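Myo-inositol 2-dehydrogenase (Thermotoga maritima, PDB 3EZY) catalyses the NAD(+)-dependent oxidation of myo-inositol to 2-keto-myo-inositol (scyllo-inosose), probably as a step in the breakdown of myo-inositol. Local coordinates at residues H17-K22 with R41-K46; G168-M173 with A213-R218; H176-A181 with G225-S230. All coordinates share one frame; numbering follows the deposited sequence.

Interaction 1: H17-K22 with R41-K46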
loop_
_atom_site.group_PDB
_atom_site.type_symbol
_atom_site.label_atom_id
_atom_site.label_comp_id
_atom_site.label_asym_id
_atom_site.label_seq_id
_atom_site.Cartn_x
_atom_site.Cartn_y
_atom_site.Cartn_z
ATOM N N HIS A 17 -2.181 27.509 19.647
ATOM C CA HIS A 17 -0.866 27.839 20.283
ATOM C C HIS A 17 -1.020 27.996 21.818
ATOM O O HIS A 17 -0.217 27.456 22.608
ATOM C CB HIS A 17 -0.285 29.130 19.674
ATOM C CG HIS A 17 0.214 28.971 18.274
ATOM N ND1 HIS A 17 1.119 27.994 17.911
ATOM C CD2 HIS A 17 -0.016 29.709 17.154
ATOM C CE1 HIS A 17 1.414 28.129 16.627
ATOM N NE2 HIS A 17 0.741 29.167 16.148
ATOM N N ALA A 18 -2.061 28.725 22.233
ATOM C CA ALA A 18 -2.295 29.013 23.660
ATOM C C ALA A 18 -2.505 27.711 24.445
ATOM O O ALA A 18 -1.987 27.563 25.547
ATOM C CB ALA A 18 -3.530 29.900 23.828
ATOM N N GLU A 19 -3.287 26.788 23.876
ATOM C CA GLU A 19 -3.520 25.471 24.487
ATOM C C GLU A 19 -2.259 24.613 24.493
ATOM O O GLU A 19 -1.987 23.949 25.498
ATOM C CB GLU A 19 -4.721 24.766 23.833
ATOM C CG GLU A 19 -6.067 25.408 24.309
ATOM C CD GLU A 19 -7.281 25.006 23.484
ATOM O OE1 GLU A 19 -7.144 24.155 22.568
ATOM O OE2 GLU A 19 -8.383 25.572 23.746
ATOM N N ASN A 20 -1.462 24.664 23.422
ATOM C CA ASN A 20 -0.203 23.900 23.335
ATOM C C ASN A 20 0.826 24.319 24.377
ATOM O O ASN A 20 1.696 23.540 24.749
ATOM C CB ASN A 20 0.432 23.978 21.928
ATOM C CG ASN A 20 -0.248 23.027 20.909
ATOM O OD1 ASN A 20 -1.025 22.170 21.284
ATOM N ND2 ASN A 20 0.064 23.188 19.631
ATOM N N LEU A 21 0.757 25.558 24.839
ATOM C CA LEU A 21 1.703 26.016 25.837
ATOM C C LEU A 21 1.752 25.169 27.118
ATOM O O LEU A 21 2.789 25.099 27.748
ATOM C CB LEU A 21 1.577 27.511 26.093
ATOM C CG LEU A 21 2.312 28.260 24.959
ATOM C CD1 LEU A 21 1.856 29.708 24.797
ATOM C CD2 LEU A 21 3.837 28.187 25.103
ATOM N N LYS A 22 0.670 24.477 27.472
ATOM C CA LYS A 22 0.705 23.504 28.579
ATOM C C LYS A 22 1.523 22.253 28.248
ATOM O O LYS A 22 1.944 21.512 29.131
ATOM C CB LYS A 22 -0.702 23.071 28.933
ATOM C CG LYS A 22 -1.622 24.248 29.179
ATOM C CD LYS A 22 -1.262 25.440 28.299
ATOM C CE LYS A 22 -2.383 26.436 28.323
ATOM N NZ LYS A 22 -2.936 26.548 29.705
ATOM N N ARG A 41 -12.576 36.779 27.961
ATOM C CA ARG A 41 -13.063 36.309 29.260
ATOM C C ARG A 41 -13.083 34.796 29.341
ATOM O O ARG A 41 -12.604 34.184 30.316
ATOM C CB ARG A 41 -14.553 36.650 29.435
ATOM C CG ARG A 41 -14.926 37.993 29.884
ATOM C CD ARG A 41 -16.452 37.972 30.061
ATOM N NE ARG A 41 -16.848 37.781 31.446
ATOM C CZ ARG A 41 -18.005 38.218 31.960
ATOM N NH1 ARG A 41 -18.866 38.859 31.195
ATOM N NH2 ARG A 41 -18.298 38.041 33.243
ATOM N N GLU A 42 -13.721 34.189 28.346
ATOM C CA GLU A 42 -13.874 32.744 28.380
ATOM C C GLU A 42 -12.545 32.014 28.331
ATOM O O GLU A 42 -12.340 31.053 29.062
ATOM C CB GLU A 42 -14.847 32.274 27.301
ATOM C CG GLU A 42 -16.281 32.478 27.804
ATOM C CD GLU A 42 -17.318 32.534 26.692
ATOM O OE1 GLU A 42 -16.973 32.223 25.521
ATOM O OE2 GLU A 42 -18.483 32.881 26.997
ATOM N N MET A 43 -11.632 32.469 27.491
ATOM C CA MET A 43 -10.345 31.779 27.356
ATOM C C MET A 43 -9.469 32.033 28.583
ATOM O O MET A 43 -8.696 31.164 28.996
ATOM C CB MET A 43 -9.611 32.162 26.066
ATOM C CG MET A 43 -9.966 31.294 24.798
ATOM S SD MET A 43 -9.954 29.484 25.072
ATOM C CE MET A 43 -11.701 29.191 25.160
ATOM N N LYS A 44 -9.598 33.208 29.186
ATOM C CA LYS A 44 -8.820 33.472 30.387
ATOM C C LYS A 44 -9.192 32.453 31.437
ATOM O O LYS A 44 -8.341 31.876 32.106
ATOM C CB LYS A 44 -9.077 34.878 30.929
ATOM C CG LYS A 44 -8.112 35.288 32.053
ATOM C CD LYS A 44 -8.712 36.438 32.837
ATOM C CE LYS A 44 -7.698 37.164 33.642
ATOM N NZ LYS A 44 -7.185 36.306 34.711
ATOM N N GLU A 45 -10.485 32.229 31.586
ATOM C CA GLU A 45 -10.918 31.295 32.599
ATOM C C GLU A 45 -10.655 29.832 32.234
ATOM O O GLU A 45 -10.229 29.050 33.087
ATOM C CB GLU A 45 -12.379 31.515 32.937
ATOM C CG GLU A 45 -12.682 31.075 34.338
ATOM C CD GLU A 45 -14.157 30.981 34.589
ATOM O OE1 GLU A 45 -14.920 31.025 33.590
ATOM O OE2 GLU A 45 -14.538 30.854 35.779
ATOM N N LYS A 46 -10.886 29.453 30.977
ATOM C CA LYS A 46 -10.620 28.078 30.561
ATOM C C LYS A 46 -9.146 27.746 30.767
ATOM O O LYS A 46 -8.798 26.688 31.316
ATOM C CB LYS A 46 -11.007 27.886 29.093
ATOM C CG LYS A 46 -11.004 26.436 28.573
ATOM C CD LYS A 46 -11.180 26.429 27.046
ATOM C CE LYS A 46 -11.224 24.997 26.470
ATOM N NZ LYS A 46 -9.849 24.427 26.293
#
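Glu19 and Lys46 join two helices of the Rossmann fold that binds NAD in this family: helix 12-20, which follows the first strand 3-8 and a glycine-rich turn whose sequence is consistent with the GxGxxG motif, and helix 37-47, which follows strand 27-33. The two helices come one after the other in the chain, and the salt bridge ties them side by side. Their backbones stay well apart, the closest CA atoms, those of Glu19 and Lys46, lying 9.7 Å from each other, and the two long side chains span the distance. They meet at about a right angle. Lys46 leaves its helix with CG anti to the backbone N (chi1 -170°) and runs straight as far as CE, where a bend in the last torsion (chi4 -82°) turns NZ aside to the glutamate. Glu19 extends beyond CG and offers OE2. The ammonium group comes from above the carboxylate, 63° out of its plane. Beside the bridge, Ala18 and the side chain of Glu19 touch Leu47 of the second helix. The other carboxylate oxygen, Glu19 OE1, has a long, weak ion pair with Arg282 of helix 277-298. Lys46 itself is exposed, so the bridge lies on the solvent side of the helix pair and water probably competes for the ammonium. The hydrogen bond within the ion pair runs from Lys46 NZ to Glu19 OE2, 3.2 Å away.

Interaction 2: G168-M173 with A213-R218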
loop_
_atom_site.group_PDB
_atom_site.type_symbol
_atom_site.label_atom_id
_atom_site.label_comp_id
_atom_site.label_asym_id
_atom_site.label_seq_id
_atom_site.Cartn_x
_atom_site.Cartn_y
_atom_site.Cartn_z
ATOM N N GLY A 168 -5.799 36.514 -2.836
ATOM C CA GLY A 168 -6.019 35.483 -3.831
ATOM C C GLY A 168 -5.214 34.212 -3.562
ATOM O O GLY A 168 -4.354 34.192 -2.704
ATOM N N ILE A 169 -5.435 33.191 -4.383
ATOM C CA ILE A 169 -4.997 31.845 -4.054
ATOM C C ILE A 169 -3.477 31.776 -3.905
ATOM O O ILE A 169 -2.968 31.038 -3.056
ATOM C CB ILE A 169 -5.509 30.796 -5.077
ATOM C CG1 ILE A 169 -5.530 29.383 -4.444
ATOM C CG2 ILE A 169 -4.626 30.808 -6.330
ATOM C CD1 ILE A 169 -6.162 28.348 -5.354
ATOM N N PHE A 170 -2.743 32.602 -4.642
ATOM C CA PHE A 170 -1.275 32.498 -4.595
ATOM C C PHE A 170 -0.652 33.097 -3.345
ATOM O O PHE A 170 0.475 32.727 -2.965
ATOM C CB PHE A 170 -0.641 33.106 -5.853
ATOM C CG PHE A 170 -1.144 32.488 -7.129
ATOM C CD1 PHE A 170 -0.911 31.132 -7.398
ATOM C CD2 PHE A 170 -1.888 33.226 -8.042
ATOM C CE1 PHE A 170 -1.395 30.534 -8.568
ATOM C CE2 PHE A 170 -2.372 32.629 -9.212
ATOM C CZ PHE A 170 -2.139 31.264 -9.460
ATOM N N LEU A 171 -1.366 34.027 -2.696
ATOM C CA LEU A 171 -0.837 34.708 -1.513
ATOM C C LEU A 171 -1.369 34.081 -0.234
ATOM O O LEU A 171 -0.723 34.140 0.812
ATOM C CB LEU A 171 -1.152 36.219 -1.542
ATOM C CG LEU A 171 -0.219 37.163 -2.343
ATOM C CD1 LEU A 171 0.032 36.666 -3.695
ATOM C CD2 LEU A 171 -0.750 38.584 -2.435
ATOM N N ASP A 172 -2.512 33.428 -0.346
ATOM C CA ASP A 172 -3.187 32.844 0.811
ATOM C C ASP A 172 -3.009 31.315 0.969
ATOM O O ASP A 172 -3.028 30.799 2.092
ATOM C CB ASP A 172 -4.703 33.184 0.760
ATOM C CG ASP A 172 -5.441 32.699 1.992
ATOM O OD1 ASP A 172 -5.110 33.187 3.098
ATOM O OD2 ASP A 172 -6.366 31.851 1.853
ATOM N N MET A 173 -2.837 30.602 -0.146
ATOM C CA MET A 173 -2.787 29.144 -0.114
ATOM C C MET A 173 -1.408 28.662 -0.595
ATOM O O MET A 173 -0.667 27.965 0.137
ATOM C CB MET A 173 -3.967 28.586 -0.958
ATOM C CG MET A 173 -4.136 27.050 -1.007
ATOM S SD MET A 173 -5.581 26.382 -1.879
ATOM C CE MET A 173 -5.547 24.775 -1.069
ATOM N N ALA A 213 -5.411 25.821 -9.140
ATOM C CA ALA A 213 -4.277 26.433 -9.822
ATOM C C ALA A 213 -3.105 25.474 -9.923
ATOM O O ALA A 213 -2.999 24.501 -9.158
ATOM C CB ALA A 213 -3.859 27.676 -9.113
ATOM N N VAL A 214 -2.242 25.766 -10.887
ATOM C CA VAL A 214 -1.008 25.049 -11.119
ATOM C C VAL A 214 0.097 26.114 -11.214
ATOM O O VAL A 214 -0.134 27.185 -11.798
ATOM C CB VAL A 214 -1.094 24.244 -12.442
ATOM C CG1 VAL A 214 0.302 23.760 -12.851
ATOM C CG2 VAL A 214 -2.036 23.082 -12.316
ATOM N N VAL A 215 1.273 25.843 -10.627
ATOM C CA VAL A 215 2.393 26.767 -10.667
ATOM C C VAL A 215 3.684 26.000 -10.982
ATOM O O VAL A 215 4.010 25.013 -10.320
ATOM C CB VAL A 215 2.591 27.496 -9.311
ATOM C CG1 VAL A 215 3.880 28.310 -9.334
ATOM C CG2 VAL A 215 1.412 28.400 -8.982
ATOM N N VAL A 216 4.392 26.416 -12.013
ATOM C CA VAL A 216 5.652 25.806 -12.374
ATOM C C VAL A 216 6.773 26.666 -11.840
ATOM O O VAL A 216 6.733 27.890 -11.965
ATOM C CB VAL A 216 5.834 25.744 -13.913
ATOM C CG1 VAL A 216 7.223 25.144 -14.268
ATOM C CG2 VAL A 216 4.719 24.957 -14.538
ATOM N N LEU A 217 7.789 26.020 -11.269
ATOM C CA LEU A 217 8.936 26.687 -10.675
ATOM C C LEU A 217 10.182 26.242 -11.433
ATOM O O LEU A 217 10.349 25.060 -11.693
ATOM C CB LEU A 217 9.120 26.266 -9.216
ATOM C CG LEU A 217 7.875 26.272 -8.326
ATOM C CD1 LEU A 217 8.240 25.670 -6.939
ATOM C CD2 LEU A 217 7.347 27.701 -8.173
ATOM N N ARG A 218 11.040 27.193 -11.790
ATOM C CA ARG A 218 12.382 26.886 -12.236
ATOM C C ARG A 218 13.373 27.348 -11.160
ATOM O O ARG A 218 13.475 28.567 -10.812
ATOM C CB ARG A 218 12.692 27.550 -13.579
ATOM C CG ARG A 218 14.176 27.575 -13.874
ATOM C CD ARG A 218 14.480 28.152 -15.251
ATOM N NE ARG A 218 14.082 27.242 -16.314
ATOM C CZ ARG A 218 14.853 26.269 -16.794
ATOM N NH1 ARG A 218 16.078 26.075 -16.306
ATOM N NH2 ARG A 218 14.393 25.488 -17.756
#
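The short helix 169-172 is laid over the face of the mixed sheet at the first residues of strand 212-219, and Phe170 is the side chain that reaches across. Its CG stands anti to the carbonyl carbon (chi1 -57°), which carries the ring over to the strand although its first bond points neither at the strand nor away from it. The leading atom is CE1: Phe170 CE1 lies 3.6 Å from Val215 CG2 and 3.8 Å from Ala213 CB. Neighbouring ring atoms follow, with Phe170 CD1 3.9 Å from Val215 CG2 and Phe170 CZ 4.0 Å from Ala213 CB, so CD1, CE1 and CZ are shared between the two methyls, both approaching obliquely. Ala213 and Val215 are alternate residues of the strand and point the same way, toward the helix, while Val214 between them points away and packs on Val226 of the second subunit. The strand belongs to the large mixed sheet of the GFO/IDH/MocA C-terminal domain, which therefore has helices on one face and another subunit on the other. Ile169 CG2 serves both partners: it sits 3.7 Å above the Phe170 ring, over its centre, and the same methyl is 4.3 Å from Ala213 CB. Further round, Phe170 touches Ala194 of the adjoining strand 189-197 and Ala319 and Leu323 of helix 306-325, so the ring is buried among apolar groups. Gly168 is the N-cap just before the helix, and its carbonyl oxygen accepts from two amides: Gly168 O is 3.0 Å from Leu171 N and 3.1 Å from Asp172 N. Ile169 N is held in turn by Asp209 OD1.

Interaction 3: H176-A181 with G225-S230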
loop_
_atom_site.group_PDB
_atom_site.type_symbol
_atom_site.label_atom_id
_atom_site.label_comp_id
_atom_site.label_asym_id
_atom_site.label_seq_id
_atom_site.Cartn_x
_atom_site.Cartn_y
_atom_site.Cartn_z
ATOM N N HIS A 176 2.267 28.510 1.301
ATOM C CA HIS A 176 2.916 27.427 2.057
ATOM C C HIS A 176 3.762 26.583 1.143
ATOM O O HIS A 176 4.847 26.137 1.515
ATOM C CB HIS A 176 1.874 26.518 2.715
ATOM C CG HIS A 176 1.193 27.133 3.897
ATOM N ND1 HIS A 176 -0.139 27.528 3.876
ATOM C CD2 HIS A 176 1.648 27.405 5.144
ATOM C CE1 HIS A 176 -0.463 28.044 5.047
ATOM N NE2 HIS A 176 0.601 27.985 5.834
ATOM N N ASP A 177 3.236 26.324 -0.042
ATOM C CA ASP A 177 3.928 25.490 -1.061
ATOM C C ASP A 177 5.194 26.153 -1.605
ATOM O O ASP A 177 6.188 25.481 -1.812
ATOM C CB ASP A 177 2.938 25.139 -2.171
ATOM C CG ASP A 177 1.690 24.525 -1.599
ATOM O OD1 ASP A 177 1.890 23.577 -0.777
ATOM O OD2 ASP A 177 0.540 24.988 -1.908
ATOM N N PHE A 178 5.178 27.473 -1.780
ATOM C CA PHE A 178 6.402 28.173 -2.179
ATOM C C PHE A 178 7.469 28.049 -1.076
ATOM O O PHE A 178 8.628 27.822 -1.375
ATOM C CB PHE A 178 6.124 29.659 -2.420
ATOM C CG PHE A 178 5.252 29.951 -3.597
ATOM C CD1 PHE A 178 5.514 29.400 -4.847
ATOM C CD2 PHE A 178 4.169 30.824 -3.458
ATOM C CE1 PHE A 178 4.723 29.750 -5.969
ATOM C CE2 PHE A 178 3.366 31.165 -4.532
ATOM C CZ PHE A 178 3.644 30.610 -5.823
ATOM N N ASP A 179 7.083 28.214 0.194
ATOM C CA ASP A 179 8.037 28.054 1.275
ATOM C C ASP A 179 8.524 26.593 1.299
ATOM O O ASP A 179 9.735 26.318 1.444
ATOM C CB ASP A 179 7.419 28.425 2.642
ATOM C CG ASP A 179 8.405 28.216 3.789
ATOM O OD1 ASP A 179 9.397 29.009 3.886
ATOM O OD2 ASP A 179 8.258 27.200 4.533
ATOM N N MET A 180 7.587 25.653 1.147
ATOM C CA MET A 180 7.975 24.237 1.212
ATOM C C MET A 180 8.997 23.902 0.101
ATOM O O MET A 180 10.005 23.153 0.311
ATOM C CB MET A 180 6.736 23.346 1.109
ATOM C CG MET A 180 6.972 21.857 1.432
ATOM S SD MET A 180 7.720 21.346 3.012
ATOM C CE MET A 180 6.798 22.467 4.074
ATOM N N ALA A 181 8.732 24.453 -1.075
ATOM C CA ALA A 181 9.634 24.288 -2.198
ATOM C C ALA A 181 11.059 24.692 -1.889
ATOM O O ALA A 181 11.992 23.959 -2.216
ATOM C CB ALA A 181 9.098 25.063 -3.447
ATOM N N GLY A 225 9.861 22.411 -10.736
ATOM C CA GLY A 225 8.836 21.928 -9.830
ATOM C C GLY A 225 7.467 22.345 -10.290
ATOM O O GLY A 225 7.322 23.283 -11.095
ATOM N N VAL A 226 6.455 21.632 -9.797
ATOM C CA VAL A 226 5.068 21.900 -10.158
ATOM C C VAL A 226 4.245 21.803 -8.890
ATOM O O VAL A 226 4.277 20.792 -8.163
ATOM C CB VAL A 226 4.461 20.860 -11.139
ATOM C CG1 VAL A 226 2.986 21.274 -11.455
ATOM C CG2 VAL A 226 5.252 20.735 -12.445
ATOM N N ILE A 227 3.553 22.871 -8.570
ATOM C CA ILE A 227 2.671 22.834 -7.422
ATOM C C ILE A 227 1.289 22.841 -8.023
ATOM O O ILE A 227 1.091 23.609 -8.973
ATOM C CB ILE A 227 2.796 24.116 -6.604
ATOM C CG1 ILE A 227 4.173 24.243 -6.006
ATOM C CG2 ILE A 227 1.673 24.159 -5.516
ATOM C CD1 ILE A 227 4.498 25.644 -5.399
ATOM N N ASP A 228 0.350 22.037 -7.493
ATOM C CA ASP A 228 -1.070 22.243 -7.821
ATOM C C ASP A 228 -1.938 22.387 -6.570
ATOM O O ASP A 228 -1.678 21.701 -5.552
ATOM C CB ASP A 228 -1.617 21.168 -8.802
ATOM C CG ASP A 228 -1.808 19.826 -8.158
ATOM O OD1 ASP A 228 -2.977 19.467 -7.849
ATOM O OD2 ASP A 228 -0.779 19.140 -7.958
ATOM N N ASN A 229 -2.964 23.254 -6.627
ATOM C CA ASN A 229 -3.801 23.595 -5.457
ATOM C C ASN A 229 -5.286 23.457 -5.796
ATOM O O ASN A 229 -5.685 23.767 -6.915
ATOM C CB ASN A 229 -3.651 25.078 -5.086
ATOM C CG ASN A 229 -2.303 25.413 -4.479
ATOM O OD1 ASN A 229 -1.624 26.357 -4.914
ATOM N ND2 ASN A 229 -1.887 24.626 -3.501
ATOM N N SER A 230 -6.107 23.029 -4.840
ATOM C CA SER A 230 -7.536 23.099 -5.033
ATOM C C SER A 230 -8.112 23.548 -3.734
ATOM O O SER A 230 -7.709 23.055 -2.661
ATOM C CB SER A 230 -8.170 21.736 -5.407
ATOM O OG SER A 230 -9.603 21.918 -5.559
#
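With CG tucked beside the backbone N in both residues (chi1 -53° in Asp177, -71° in Asn229), the carboxylate of Asp177 and the amide of Asn229 reach toward each other from opposite directions. They link helix 174-185 to strand 224-230 in the alpha/beta C-terminal domain of the GFO/IDH/MocA family, where the helix lies on the large mixed sheet and runs nearly antiparallel to this strand, with the segment axes 9.8 Å apart. Beside the polar pair, Ile227 rises from the strand under the helix. Both of its branches close on one carbon: Ile227 CD1 is 3.6 Å from Asp177 CB, and Ile227 CG2 is 3.7 Å from the same atom. The Phe178 ring crosses Ile227 at about a right angle, Phe178 CD1 lying 3.9 Å from Ile227 CD1; its other neighbours include Val215 and Leu217 of strand 212-219. Every polar atom of the buried pair has a partner. Asp177 OD1 is bonded to Ser152 OG, Asn229 OD1 to Thr174 OG1, and Asn229 ND2 gives a second bond to Ser152 O, an arrangement that fixes which way round the amide sits. Asn229 ND2 meets Asp177 OD2 at 2.9 Å and 167°, on the syn side but tilted well out of the carboxylate plane, the oxygen nearly in the plane of the amide.

In the fold
Interaction 1 closes first along the chain and lies in the NAD-binding Rossmann domain; interactions 2 and 3 follow in the C-terminal domain, on the opposite side of the chain's centre. The centre of interaction 1 is about 34 Å from that of interaction 2 and 33 Å from that of interaction 3. The latter two are neighbours, 7 Å between centres, and their segments alternate in sequence: helices 169-172 and 174-185 come first, then strands 212-219 and 224-230. Those strands pair side by side in the mixed sheet, and the two consecutive helices lie over the same sheet face, Phe178 of the second also reaching strand 212-219. Both contacts border the second subunit, so the sheet joins the helical layer to the subunit interface.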